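Local atomic coordinates of Lmaj004144AAA protein (Leishmania major, PDB entry 1Y63), a protein that probably acts as a broad-specificity nucleoside monophosphate kinase of the AK6 subfamily, with an ATPase activity thought to serve late maturation of the small ribosomal subunit. Residues M26-A31 with F37-V42; V88-H91 with L95-E98; D74-I79 with E98-M103. All coordinates share one frame; numbering follows the deposited sequence. Where two conformers were deposited one is given.

Interaction 1: M26-A31 with F37-V42; sequences MAEMIA and FQHLEV. With MN (manganese (II) ion), chain C.
The imidazole ring of H39 meets the helix through two neighbours, neither over a face nor at an edge: the methyl of A27, whose CB is 3.5 Å from H39 CD2, and the carboxylate of E28. Near the rim of one face of this ring lies the backbone N of E41, while water 1 sits level with the ring at its edge. The ring of F37 carries I30 CG2 over one face, a CH-pi contact with the methyl 4.2 Å from the ring centroid.

The E28 side chain runs perpendicular to that of H39, their carboxylate and ring planes 70° apart, and the two meet on a manganese ion. H39 ND1 binds the metal at 2.3 Å and E28 OE2 at 2.2 Å; waters 1, 3, 4 and 5 make six ligands. E28 reaches the ion because its chain bends at chi2 (-77°). Three waters are tied back to the protein: water 1 donates to E28 OE1, water 3 to H39 O and water 4 to E41 OE1.

The other ring nitrogen, H39 NE2, is hydrogen-bonded to D89 OD2. With ND1 on the metal, NE2 is left to donate, and together they hold the ring's rotation. The metal joins helix 23-33, whose first turn carries K23 and T24 of the P-loop, to strand 37-41, and its charge probably eases the closeness of the E28 and E41 carboxylates.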
ATOM      1  N   MET A  26      -8.720   2.112   2.237  1.00 18.84           N
ATOM      2  CA  MET A  26      -8.446   3.353   1.496  1.00 17.57           C
ATOM      3  C   MET A  26      -8.362   3.108   0.006  1.00 15.57           C
ATOM      4  O   MET A  26      -8.906   3.871  -0.780  1.00 16.40           O
ATOM      5  CB  MET A  26      -7.192   4.049   1.979  1.00 19.40           C
ATOM      6  CG  MET A  26      -6.996   5.395   1.299  1.00 21.51           C
ATOM      7  SD  MET A  26      -5.578   6.298   1.938  1.00 21.06           S
ATOM      8  CE  MET A  26      -6.227   6.786   3.533  1.00 19.91           C
ATOM      9  N   ALA A  27      -7.717   2.019  -0.402  1.00 16.63           N
ATOM     10  CA  ALA A  27      -7.605   1.719  -1.827  1.00 14.63           C
ATOM     11  C   ALA A  27      -8.999   1.468  -2.435  1.00 15.95           C
ATOM     12  O   ALA A  27      -9.261   1.856  -3.587  1.00 17.94           O
ATOM     13  CB  ALA A  27      -6.717   0.532  -2.045  1.00 18.44           C
ATOM     14  N   GLU A  28      -9.876   0.802  -1.679  1.00 16.95           N
ATOM     15  CA  GLU A  28     -11.220   0.584  -2.184  1.00 18.11           C
ATOM     16  C   GLU A  28     -12.017   1.874  -2.246  1.00 16.86           C
ATOM     17  O   GLU A  28     -12.810   2.076  -3.168  1.00 19.01           O
ATOM     18  CB  GLU A  28     -11.943  -0.508  -1.403  1.00 15.88           C
ATOM     19  CG  GLU A  28     -11.264  -1.875  -1.558  1.00 17.21           C
ATOM     20  CD  GLU A  28     -11.538  -2.570  -2.892  1.00 24.29           C
ATOM     21  OE1 GLU A  28     -12.084  -1.961  -3.841  1.00 24.72           O
ATOM     22  OE2 GLU A  28     -11.193  -3.763  -2.995  1.00 21.74           O
ATOM     23  N   MET A  29     -11.810   2.773  -1.294  1.00 18.03           N
ATOM     24  CA  MET A  29     -12.405   4.109  -1.406  1.00 18.12           C
ATOM     25  C   MET A  29     -11.954   4.864  -2.642  1.00 18.96           C
ATOM     26  O   MET A  29     -12.763   5.467  -3.343  1.00 18.44           O
ATOM     27  CB  MET A  29     -12.128   4.929  -0.160  1.00 19.71           C
ATOM     28  CG  MET A  29     -12.808   6.268  -0.199  1.00 19.12           C
ATOM     29  SD  MET A  29     -12.580   7.395   1.198  0.60 24.57           S
ATOM     30  CE  MET A  29     -13.893   6.874   2.287  0.60 25.43           C
ATOM     31  N   ILE A  30     -10.663   4.807  -2.929  1.00 17.07           N
ATOM     32  CA  ILE A  30     -10.133   5.412  -4.137  1.00 18.31           C
ATOM     33  C   ILE A  30     -10.755   4.784  -5.388  1.00 19.93           C
ATOM     34  O   ILE A  30     -11.198   5.483  -6.306  1.00 18.73           O
ATOM     35  CB  ILE A  30      -8.587   5.310  -4.138  1.00 18.27           C
ATOM     36  CG1 ILE A  30      -7.993   6.235  -3.068  1.00 19.19           C
ATOM     37  CG2 ILE A  30      -8.004   5.602  -5.512  1.00 19.43           C
ATOM     38  CD1 ILE A  30      -6.560   5.927  -2.715  1.00 20.18           C
ATOM     39  N   ALA A  31     -10.792   3.456  -5.440  1.00 17.93           N
ATOM     40  CA  ALA A  31     -11.338   2.777  -6.598  1.00 21.65           C
ATOM     41  C   ALA A  31     -12.815   3.103  -6.787  1.00 19.83           C
ATOM     42  O   ALA A  31     -13.300   3.168  -7.943  1.00 23.22           O
ATOM     43  CB  ALA A  31     -11.140   1.294  -6.481  1.00 21.61           C
ATOM     44  N   PHE A  37      -9.685   4.206 -11.503  1.00 21.59           N
ATOM     45  CA  PHE A  37      -8.692   3.467 -10.719  1.00 20.54           C
ATOM     46  C   PHE A  37      -9.070   2.008 -10.515  1.00 22.38           C
ATOM     47  O   PHE A  37     -10.208   1.699 -10.118  1.00 27.37           O
ATOM     48  CB  PHE A  37      -8.469   4.123  -9.355  1.00 20.73           C
ATOM     49  CG  PHE A  37      -7.504   5.244  -9.383  1.00 20.64           C
ATOM     50  CD1 PHE A  37      -7.931   6.523  -9.713  1.00 20.68           C
ATOM     51  CD2 PHE A  37      -6.148   5.036  -9.120  1.00 20.21           C
ATOM     52  CE1 PHE A  37      -7.039   7.564  -9.756  1.00 22.18           C
ATOM     53  CE2 PHE A  37      -5.258   6.074  -9.166  1.00 19.78           C
ATOM     54  CZ  PHE A  37      -5.698   7.341  -9.497  1.00 23.69           C
ATOM     55  N   GLN A  38      -8.105   1.134 -10.780  1.00 19.38           N
ATOM     56  CA  GLN A  38      -8.178  -0.301 -10.525  1.00 21.30           C
ATOM     57  C   GLN A  38      -7.299  -0.593  -9.320  1.00 20.17           C
ATOM     58  O   GLN A  38      -6.131  -0.182  -9.289  1.00 22.10           O
ATOM     59  CB  GLN A  38      -7.628  -1.102 -11.722  1.00 23.61           C
ATOM     60  CG  GLN A  38      -7.487  -2.623 -11.475  1.00 31.05           C
ATOM     61  CD  GLN A  38      -6.632  -3.340 -12.544  1.00 36.50           C
ATOM     62  OE1 GLN A  38      -6.327  -2.774 -13.585  1.00 39.21           O
ATOM     63  NE2 GLN A  38      -6.226  -4.576 -12.259  1.00 42.60           N
ATOM     64  N   HIS A  39      -7.851  -1.344  -8.375  1.00 20.86           N
ATOM     65  CA  HIS A  39      -7.178  -1.739  -7.155  1.00 20.73           C
ATOM     66  C   HIS A  39      -6.456  -3.056  -7.355  1.00 20.10           C
ATOM     67  O   HIS A  39      -7.047  -4.036  -7.819  1.00 22.10           O
ATOM     68  CB  HIS A  39      -8.220  -1.897  -6.044  1.00 22.95           C
ATOM     69  CG  HIS A  39      -7.722  -2.531  -4.780  1.00 21.46           C
ATOM     70  ND1 HIS A  39      -8.480  -3.438  -4.059  1.00 19.47           N
ATOM     71  CD2 HIS A  39      -6.599  -2.324  -4.054  1.00 19.73           C
ATOM     72  CE1 HIS A  39      -7.829  -3.780  -2.961  1.00 20.74           C
ATOM     73  NE2 HIS A  39      -6.684  -3.125  -2.935  1.00 19.65           N
ATOM     74  N   LEU A  40      -5.179  -3.070  -7.016  1.00 19.42           N
ATOM     75  CA  LEU A  40      -4.371  -4.310  -7.013  1.00 18.70           C
ATOM     76  C   LEU A  40      -4.031  -4.600  -5.561  1.00 19.61           C
ATOM     77  O   LEU A  40      -3.284  -3.848  -4.924  1.00 19.36           O
ATOM     78  CB  LEU A  40      -3.067  -4.169  -7.784  1.00 22.09           C
ATOM     79  CG  LEU A  40      -3.036  -4.044  -9.295  1.00 27.19           C
ATOM     80  CD1 LEU A  40      -3.430  -2.660  -9.772  1.00 32.31           C
ATOM     81  CD2 LEU A  40      -1.619  -4.363  -9.746  1.00 26.50           C
ATOM     82  N   GLU A  41      -4.647  -5.635  -5.009  1.00 20.03           N
ATOM     83  CA  GLU A  41      -4.393  -6.061  -3.641  1.00 19.17           C
ATOM     84  C   GLU A  41      -3.242  -7.058  -3.693  1.00 20.67           C
ATOM     85  O   GLU A  41      -3.436  -8.233  -3.916  1.00 20.39           O
ATOM     86  CB  GLU A  41      -5.689  -6.657  -3.023  1.00 22.39           C
ATOM     87  CG  GLU A  41      -5.668  -6.883  -1.521  1.00 20.40           C
ATOM     88  CD  GLU A  41      -7.056  -7.093  -0.883  1.00 23.85           C
ATOM     89  OE1 GLU A  41      -8.120  -6.807  -1.503  1.00 25.44           O
ATOM     90  OE2 GLU A  41      -7.088  -7.591   0.252  1.00 24.65           O
ATOM     91  N   VAL A  42      -2.024  -6.569  -3.483  1.00 20.21           N
ATOM     92  CA  VAL A  42      -0.839  -7.387  -3.728  1.00 18.63           C
ATOM     93  C   VAL A  42      -0.760  -8.635  -2.849  1.00 19.92           C
ATOM     94  O   VAL A  42      -0.292  -9.694  -3.303  1.00 21.04           O
ATOM     95  CB  VAL A  42       0.422  -6.497  -3.595  1.00 21.57           C
ATOM     96  CG1 VAL A  42       1.692  -7.317  -3.748  1.00 21.49           C
ATOM     97  CG2 VAL A  42       0.348  -5.405  -4.628  1.00 22.46           C
TER
HETATM   98 MN    MN C 311     -10.294  -4.644  -4.769  1.00 19.37          MN
HETATM   99  O   HOH W   1     -11.298  -3.321  -5.945  1.00 23.95           O
HETATM  100  O   HOH W   2     -12.299   4.219 -10.110  1.00 28.17           O
HETATM  101  O   HOH W   3      -9.172  -5.467  -6.574  1.00 22.78           O
HETATM  102  O   HOH W   4      -9.480  -6.400  -3.739  1.00 22.88           O
HETATM  103  O   HOH W   5     -11.970  -5.986  -5.359  1.00 20.94           O

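Interaction 2: V88-H91 with L95-E98; sequences VDYH and LFPE. With MN (manganese (II) ion), chain F.
Y90 reaches across to F96 and L95, and its side chain can be followed outward from the backbone. Y90 CB already lies 4.2 Å from F96 CZ. CG then stands anti to the backbone N (chi1 -160°), which carries the ring toward the loop. The next atom along that flank, Y90 CD2, makes the closest approach of the contact, 3.7 Å from F96 CZ, with F96 CE2 a little farther off at 4.1 Å. One step on, Y90 CE2 meets L95 CD2 at 4.2 Å, and here the methyl comes in at the edge of the tyrosine ring, near its plane. The Y90 side chain also comes within about 3 Å (nearest atoms) of another bound manganese ion.

The two aromatic side chains run at a slant to each other, and F96 CZ approaches the tyrosine neither over its face nor at its edge, so this is apolar contact between rim atoms and no stack. L95 has a double role: besides touching Y90, its CD2 lies 3.7 Å above the plane of the F96 ring, over the centre. That methyl thus covers a face of the phenylalanine and abuts the tyrosine. V88 closes the patch from the strand side, its CG1 4.5 Å from F96 CZ.

No hydrogen bond crosses between the segments. L73 and M76 of helix 66-80 and L14 of strand 12-16 also touch F96 and extend the apolar cluster. D89, between V88 and Y90, points away from the loop, and its OD2 is hydrogen-bonded to T24 OG1 and H39 NE2. An apolar strand carrying such an aspartate, bonded to T24 of the nucleotide site, is consistent with the Walker B strand of a P-loop NTPase.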
ATOM      1  N   VAL A  88      -2.271   0.526  -5.927  1.00 17.73           N
ATOM      2  CA  VAL A  88      -1.647  -0.700  -5.450  1.00 18.76           C
ATOM      3  C   VAL A  88      -1.626  -0.637  -3.924  1.00 20.83           C
ATOM      4  O   VAL A  88      -1.385   0.430  -3.338  1.00 21.32           O
ATOM      5  CB  VAL A  88      -0.219  -0.824  -5.973  1.00 20.82           C
ATOM      6  CG1 VAL A  88       0.460  -2.054  -5.413  1.00 22.35           C
ATOM      7  CG2 VAL A  88      -0.244  -0.909  -7.488  1.00 23.60           C
ATOM      8  N   ASP A  89      -1.875  -1.787  -3.308  1.00 18.04           N
ATOM      9  CA  ASP A  89      -2.106  -1.896  -1.873  1.00 18.73           C
ATOM     10  C   ASP A  89      -1.180  -2.978  -1.338  1.00 18.97           C
ATOM     11  O   ASP A  89      -1.344  -4.135  -1.702  1.00 18.33           O
ATOM     12  CB  ASP A  89      -3.603  -2.245  -1.752  1.00 19.92           C
ATOM     13  CG  ASP A  89      -3.988  -2.912  -0.494  1.00 19.20           C
ATOM     14  OD1 ASP A  89      -3.235  -2.936   0.475  1.00 22.17           O
ATOM     15  OD2 ASP A  89      -5.165  -3.361  -0.474  1.00 21.88           O
ATOM     16  N   TYR A  90      -0.171  -2.604  -0.539  1.00 17.49           N
ATOM     17  CA  TYR A  90       0.785  -3.605   0.022  1.00 18.61           C
ATOM     18  C   TYR A  90       1.504  -3.069   1.229  1.00 18.79           C
ATOM     19  O   TYR A  90       1.801  -1.880   1.276  1.00 20.06           O
ATOM     20  CB  TYR A  90       1.829  -4.047  -1.034  1.00 18.62           C
ATOM     21  CG  TYR A  90       2.534  -5.370  -0.745  1.00 18.30           C
ATOM     22  CD1 TYR A  90       1.831  -6.486  -0.306  1.00 20.34           C
ATOM     23  CD2 TYR A  90       3.895  -5.528  -1.020  1.00 19.43           C
ATOM     24  CE1 TYR A  90       2.478  -7.707  -0.094  1.00 19.50           C
ATOM     25  CE2 TYR A  90       4.534  -6.749  -0.836  1.00 21.19           C
ATOM     26  CZ  TYR A  90       3.820  -7.822  -0.378  1.00 22.38           C
ATOM     27  OH  TYR A  90       4.467  -9.032  -0.178  1.00 25.83           O
ATOM     28  N   HIS A  91       1.844  -3.964   2.160  1.00 18.99           N
ATOM     29  CA  HIS A  91       2.507  -3.580   3.404  1.00 20.99           C
ATOM     30  C   HIS A  91       3.978  -3.238   3.176  1.00 25.86           C
ATOM     31  O   HIS A  91       4.583  -2.587   4.011  1.00 30.62           O
ATOM     32  CB  HIS A  91       2.344  -4.668   4.471  1.00 21.52           C
ATOM     33  CG  HIS A  91       3.009  -5.965   4.128  1.00 24.07           C
ATOM     34  ND1 HIS A  91       2.317  -7.082   3.724  1.00 33.93           N
ATOM     35  CD2 HIS A  91       4.314  -6.320   4.142  1.00 31.77           C
ATOM     36  CE1 HIS A  91       3.167  -8.072   3.496  1.00 26.56           C
ATOM     37  NE2 HIS A  91       4.386  -7.630   3.729  1.00 36.56           N
ATOM     38  N   LEU A  95      10.459  -3.149  -2.729  1.00 19.70           N
ATOM     39  CA  LEU A  95      10.602  -4.068  -3.840  1.00 21.44           C
ATOM     40  C   LEU A  95      10.184  -3.517  -5.187  1.00 22.12           C
ATOM     41  O   LEU A  95      10.685  -3.974  -6.211  1.00 23.03           O
ATOM     42  CB  LEU A  95       9.859  -5.351  -3.562  1.00 21.17           C
ATOM     43  CG  LEU A  95       8.332  -5.353  -3.660  1.00 22.36           C
ATOM     44  CD1 LEU A  95       7.815  -6.774  -3.703  1.00 27.85           C
ATOM     45  CD2 LEU A  95       7.703  -4.625  -2.517  1.00 24.60           C
ATOM     46  N   PHE A  96       9.298  -2.539  -5.208  1.00 17.95           N
ATOM     47  CA  PHE A  96       8.752  -2.077  -6.481  1.00 18.44           C
ATOM     48  C   PHE A  96       9.659  -1.023  -7.108  1.00 17.88           C
ATOM     49  O   PHE A  96      10.293  -0.232  -6.391  1.00 19.98           O
ATOM     50  CB  PHE A  96       7.383  -1.436  -6.298  1.00 18.99           C
ATOM     51  CG  PHE A  96       6.357  -2.295  -5.589  1.00 17.62           C
ATOM     52  CD1 PHE A  96       6.034  -3.557  -6.046  1.00 18.47           C
ATOM     53  CD2 PHE A  96       5.690  -1.818  -4.473  1.00 17.88           C
ATOM     54  CE1 PHE A  96       5.070  -4.321  -5.412  1.00 18.02           C
ATOM     55  CE2 PHE A  96       4.733  -2.598  -3.828  1.00 19.93           C
ATOM     56  CZ  PHE A  96       4.420  -3.838  -4.322  1.00 18.94           C
ATOM     57  N   PRO A  97       9.698  -0.984  -8.448  1.00 18.45           N
ATOM     58  CA  PRO A  97      10.473   0.041  -9.135  1.00 18.48           C
ATOM     59  C   PRO A  97       9.828   1.408  -8.998  1.00 19.72           C
ATOM     60  O   PRO A  97       8.620   1.552  -9.158  1.00 19.79           O
ATOM     61  CB  PRO A  97      10.476  -0.416 -10.585  1.00 19.79           C
ATOM     62  CG  PRO A  97       9.373  -1.291 -10.735  1.00 20.33           C
ATOM     63  CD  PRO A  97       9.045  -1.893  -9.396  1.00 20.03           C
ATOM     64  N   GLU A  98      10.648   2.425  -8.759  1.00 17.88           N
ATOM     65  CA  GLU A  98      10.189   3.795  -8.707  1.00 16.58           C
ATOM     66  C   GLU A  98       9.516   4.226  -9.999  1.00 19.16           C
ATOM     67  O   GLU A  98       8.635   5.065  -9.970  1.00 20.52           O
ATOM     68  CB  GLU A  98      11.330   4.744  -8.363  1.00 17.37           C
ATOM     69  CG  GLU A  98      11.841   4.648  -6.971  1.00 19.56           C
ATOM     70  CD  GLU A  98      12.899   5.705  -6.698  1.00 19.72           C
ATOM     71  OE1 GLU A  98      12.562   6.903  -6.771  1.00 20.88           O
ATOM     72  OE2 GLU A  98      14.070   5.332  -6.442  1.00 18.13           O
TER
HETATM   73 MN    MN F 353      14.895   3.959  -4.784  0.50 12.34          MN
HETATM   74  O   HOH W   6      14.477   2.844  -5.263  0.25 11.50           O

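Interaction 3: D74-I79 with E98-M103. With MN (manganese (II) ion), chain F.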
ATOM      1  N   ASP A  74       7.279  -9.395 -12.211  1.00 18.73           N
ATOM      2  CA  ASP A  74       7.016  -9.742 -13.593  1.00 19.64           C
ATOM      3  C   ASP A  74       5.510  -9.852 -13.848  1.00 19.83           C
ATOM      4  O   ASP A  74       5.033  -9.488 -14.930  1.00 21.23           O
ATOM      5  CB  ASP A  74       7.707 -11.068 -13.970  1.00 20.08           C
ATOM      6  CG  ASP A  74       9.217 -10.960 -14.086  1.00 29.05           C
ATOM      7  OD1 ASP A  74       9.764  -9.849 -14.156  1.00 27.48           O
ATOM      8  OD2 ASP A  74       9.862 -12.035 -14.129  1.00 31.39           O
ATOM      9  N   PHE A  75       4.773 -10.379 -12.861  1.00 17.17           N
ATOM     10  CA  PHE A  75       3.321 -10.497 -12.932  1.00 18.52           C
ATOM     11  C   PHE A  75       2.662  -9.126 -12.973  1.00 19.30           C
ATOM     12  O   PHE A  75       1.723  -8.885 -13.761  1.00 18.93           O
ATOM     13  CB  PHE A  75       2.813 -11.317 -11.737  1.00 21.12           C
ATOM     14  CG  PHE A  75       1.356 -11.649 -11.807  1.00 24.36           C
ATOM     15  CD1 PHE A  75       0.408 -10.736 -11.339  1.00 28.27           C
ATOM     16  CD2 PHE A  75       0.936 -12.876 -12.305  1.00 29.21           C
ATOM     17  CE1 PHE A  75      -0.960 -11.044 -11.414  1.00 31.33           C
ATOM     18  CE2 PHE A  75      -0.446 -13.195 -12.367  1.00 30.34           C
ATOM     19  CZ  PHE A  75      -1.367 -12.278 -11.920  1.00 28.54           C
ATOM     20  N   MET A  76       3.141  -8.219 -12.119  1.00 20.22           N
ATOM     21  CA  MET A  76       2.551  -6.882 -12.014  1.00 17.08           C
ATOM     22  C   MET A  76       2.917  -5.938 -13.163  1.00 18.74           C
ATOM     23  O   MET A  76       2.124  -5.081 -13.541  1.00 19.10           O
ATOM     24  CB  MET A  76       2.936  -6.241 -10.679  1.00 20.36           C
ATOM     25  CG  MET A  76       2.339  -6.882  -9.468  1.00 18.36           C
ATOM     26  SD  MET A  76       2.905  -6.106  -7.958  1.00 22.22           S
ATOM     27  CE  MET A  76       2.124  -4.475  -8.093  1.00 23.42           C
ATOM     28  N   GLU A  77       4.113  -6.106 -13.730  1.00 20.25           N
ATOM     29  CA  GLU A  77       4.612  -5.180 -14.729  1.00 18.44           C
ATOM     30  C   GLU A  77       3.605  -4.817 -15.825  1.00 20.42           C
ATOM     31  O   GLU A  77       3.365  -3.642 -16.048  1.00 19.23           O
ATOM     32  CB  GLU A  77       5.930  -5.685 -15.323  1.00 19.59           C
ATOM     33  CG  GLU A  77       6.464  -4.838 -16.484  1.00 21.71           C
ATOM     34  CD  GLU A  77       7.081  -3.516 -16.057  1.00 22.33           C
ATOM     35  OE1 GLU A  77       7.513  -3.376 -14.886  1.00 23.61           O
ATOM     36  OE2 GLU A  77       7.193  -2.630 -16.937  1.00 22.98           O
ATOM     37  N   PRO A  78       3.041  -5.813 -16.538  1.00 21.09           N
ATOM     38  CA  PRO A  78       2.095  -5.428 -17.598  1.00 21.83           C
ATOM     39  C   PRO A  78       0.882  -4.643 -17.108  1.00 22.15           C
ATOM     40  O   PRO A  78       0.426  -3.737 -17.822  1.00 24.62           O
ATOM     41  CB  PRO A  78       1.688  -6.772 -18.208  1.00 23.22           C
ATOM     42  CG  PRO A  78       1.971  -7.770 -17.153  1.00 26.13           C
ATOM     43  CD  PRO A  78       3.214  -7.279 -16.494  1.00 21.65           C
ATOM     44  N   ILE A  79       0.401  -4.947 -15.898  1.00 19.84           N
ATOM     45  CA  ILE A  79      -0.717  -4.192 -15.334  1.00 20.14           C
ATOM     46  C   ILE A  79      -0.274  -2.748 -15.090  1.00 20.73           C
ATOM     47  O   ILE A  79      -0.959  -1.788 -15.433  1.00 18.95           O
ATOM     48  CB  ILE A  79      -1.219  -4.808 -14.044  1.00 22.02           C
ATOM     49  CG1 ILE A  79      -1.599  -6.282 -14.262  1.00 25.69           C
ATOM     50  CG2 ILE A  79      -2.424  -4.054 -13.541  1.00 24.96           C
ATOM     51  CD1 ILE A  79      -1.637  -7.101 -12.970  1.00 29.00           C
ATOM     52  N   GLU A  98      10.648   2.425  -8.759  1.00 17.88           N
ATOM     53  CA  GLU A  98      10.189   3.795  -8.707  1.00 16.58           C
ATOM     54  C   GLU A  98       9.516   4.226  -9.999  1.00 19.16           C
ATOM     55  O   GLU A  98       8.635   5.065  -9.970  1.00 20.52           O
ATOM     56  CB  GLU A  98      11.330   4.744  -8.363  1.00 17.37           C
ATOM     57  CG  GLU A  98      11.841   4.648  -6.971  1.00 19.56           C
ATOM     58  CD  GLU A  98      12.899   5.705  -6.698  1.00 19.72           C
ATOM     59  OE1 GLU A  98      12.562   6.903  -6.771  1.00 20.88           O
ATOM     60  OE2 GLU A  98      14.070   5.332  -6.442  1.00 18.13           O
ATOM     61  N   ARG A  99       9.896   3.629 -11.121  1.00 16.89           N
ATOM     62  CA  ARG A  99       9.278   3.893 -12.406  1.00 16.54           C
ATOM     63  C   ARG A  99       7.741   3.792 -12.384  1.00 18.22           C
ATOM     64  O   ARG A  99       7.052   4.507 -13.141  1.00 19.15           O
ATOM     65  CB  ARG A  99       9.849   2.888 -13.423  1.00 18.04           C
ATOM     66  CG  ARG A  99       9.219   2.910 -14.796  1.00 21.09           C
ATOM     67  CD  ARG A  99      10.016   2.106 -15.778  1.00 22.58           C
ATOM     68  NE  ARG A  99      10.254   0.754 -15.303  1.00 19.89           N
ATOM     69  CZ  ARG A  99       9.405  -0.259 -15.444  1.00 20.29           C
ATOM     70  NH1 ARG A  99       8.243  -0.091 -16.071  1.00 19.99           N
ATOM     71  NH2 ARG A  99       9.702  -1.439 -14.934  1.00 20.34           N
ATOM     72  N   TRP A 100       7.220   2.875 -11.577  1.00 18.32           N
ATOM     73  CA  TRP A 100       5.772   2.591 -11.587  1.00 18.76           C
ATOM     74  C   TRP A 100       4.937   3.679 -10.963  1.00 19.14           C
ATOM     75  O   TRP A 100       3.810   3.900 -11.401  1.00 22.20           O
ATOM     76  CB  TRP A 100       5.480   1.312 -10.833  1.00 18.32           C
ATOM     77  CG  TRP A 100       5.849   0.027 -11.519  1.00 17.39           C
ATOM     78  CD1 TRP A 100       6.335  -0.145 -12.777  1.00 20.05           C
ATOM     79  CD2 TRP A 100       5.737  -1.273 -10.948  1.00 17.82           C
ATOM     80  NE1 TRP A 100       6.525  -1.480 -13.031  1.00 22.92           N
ATOM     81  CE2 TRP A 100       6.157  -2.195 -11.923  1.00 20.49           C
ATOM     82  CE3 TRP A 100       5.285  -1.750  -9.707  1.00 21.55           C
ATOM     83  CZ2 TRP A 100       6.170  -3.554 -11.691  1.00 21.09           C
ATOM     84  CZ3 TRP A 100       5.288  -3.102  -9.487  1.00 21.88           C
ATOM     85  CH2 TRP A 100       5.731  -3.981 -10.451  1.00 20.86           C
ATOM     86  N   PHE A 101       5.454   4.358  -9.932  1.00 18.98           N
ATOM     87  CA  PHE A 101       4.585   5.133  -9.036  1.00 19.79           C
ATOM     88  C   PHE A 101       4.738   6.644  -9.116  1.00 20.26           C
ATOM     89  O   PHE A 101       5.859   7.177  -9.160  1.00 21.11           O
ATOM     90  CB  PHE A 101       4.742   4.666  -7.578  1.00 17.72           C
ATOM     91  CG  PHE A 101       4.208   3.275  -7.350  1.00 18.25           C
ATOM     92  CD1 PHE A 101       2.857   3.025  -7.524  1.00 18.47           C
ATOM     93  CD2 PHE A 101       5.033   2.230  -7.030  1.00 19.94           C
ATOM     94  CE1 PHE A 101       2.339   1.785  -7.360  1.00 18.80           C
ATOM     95  CE2 PHE A 101       4.511   0.956  -6.858  1.00 20.00           C
ATOM     96  CZ  PHE A 101       3.158   0.747  -6.998  1.00 19.06           C
ATOM     97  N   HIS A 102       3.589   7.320  -9.098  1.00 17.84           N
ATOM     98  CA  HIS A 102       3.541   8.782  -9.077  1.00 16.96           C
ATOM     99  C   HIS A 102       3.247   9.363  -7.718  1.00 18.20           C
ATOM    100  O   HIS A 102       3.403  10.557  -7.540  1.00 19.41           O
ATOM    101  CB  HIS A 102       2.521   9.276 -10.083  1.00 20.62           C
ATOM    102  CG  HIS A 102       2.721   8.676 -11.420  1.00 22.44           C
ATOM    103  ND1 HIS A 102       1.987   7.601 -11.869  1.00 21.71           N
ATOM    104  CD2 HIS A 102       3.662   8.918 -12.363  1.00 24.88           C
ATOM    105  CE1 HIS A 102       2.430   7.245 -13.062  1.00 24.54           C
ATOM    106  NE2 HIS A 102       3.453   8.024 -13.382  1.00 28.79           N
ATOM    107  N   MET A 103       2.800   8.512  -6.794  1.00 18.72           N
ATOM    108  CA  MET A 103       2.456   8.882  -5.442  1.00 18.79           C
ATOM    109  C   MET A 103       2.587   7.651  -4.546  1.00 19.33           C
ATOM    110  O   MET A 103       2.200   6.529  -4.945  1.00 19.49           O
ATOM    111  CB  MET A 103       1.018   9.429  -5.374  1.00 20.59           C
ATOM    112  CG  MET A 103       0.650   9.997  -4.050  1.00 25.00           C
ATOM    113  SD  MET A 103      -1.120  10.394  -4.021  1.00 28.62           S
ATOM    114  CE  MET A 103      -1.321  11.257  -5.523  1.00 23.53           C
TER
HETATM  115 MN    MN F 353      14.895   3.959  -4.784  0.50 12.34          MN
HETATM  116  O   HOH W   6      14.477   2.844  -5.263  0.25 11.50           O
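E77 and R99 meet with their side chains roughly perpendicular and the carboxylate and guanidinium planes turned 45° against each other, yet the arginine still grips the acid end-on with two nitrogens. R99 NH1 donates to E77 OE2 at 2.9 Å, on that oxygen's syn lone pair, and R99 NH2 donates to E77 OE1, also at 2.9 Å, in a straighter bond of 163°. Together they form a bidentate salt bridge.

W100 runs obliquely to the glutamate and uses the same oxygen: W100 NE1 donates to E77 OE1 at 2.8 Å. The acceptor lies almost exactly in the indole plane, but the indole reaches the carboxylate from above. E77 OE1 thus accepts two bonds, R99 NH2 and W100 NE1 coming to it from opposite faces of the carboxylate plane. The bend of E77 at chi2 (75°) brings its end round to both donors. R99 also rests against its neighbour, with W100 CD1 3.7 Å above one face of the guanidinium, and R99 NH1 has a further bond to the backbone O of E6.

At the other end of the indole, M76 lies crosswise to W100. M76 CB touches W100 CH2 at 3.6 Å and M76 CE touches W100 CZ3 at 3.7 Å, while the sulfur takes part in an oblique Met-aromatic contact.

A bidentate salt bridge, an indole bond and a Met-aromatic contact thus join helix 66-80 to the loop that runs into strand 103-108 of the parallel sheet in this P-loop kinase fold.

In the fold
Interaction 2 is the buried one of the three, purely apolar between its segments; interactions 1 and 3 are partly buried and polar toward their outer parts, one built on a metal, the other on a salt bridge. Interactions 1 and 2 hold neighbouring strands of the sheet, 37-41 and 85-89, joined by backbone bonds and by H39 NE2 to D89 OD2, which leads on to T24 of the nucleotide site. Interactions 2 and 3 meet in one apolar core, where M76 of interaction 3 packs on V88 and F96 of interaction 2. Helix 66-80 also reaches interaction 1, where I79 and M76 touch L40.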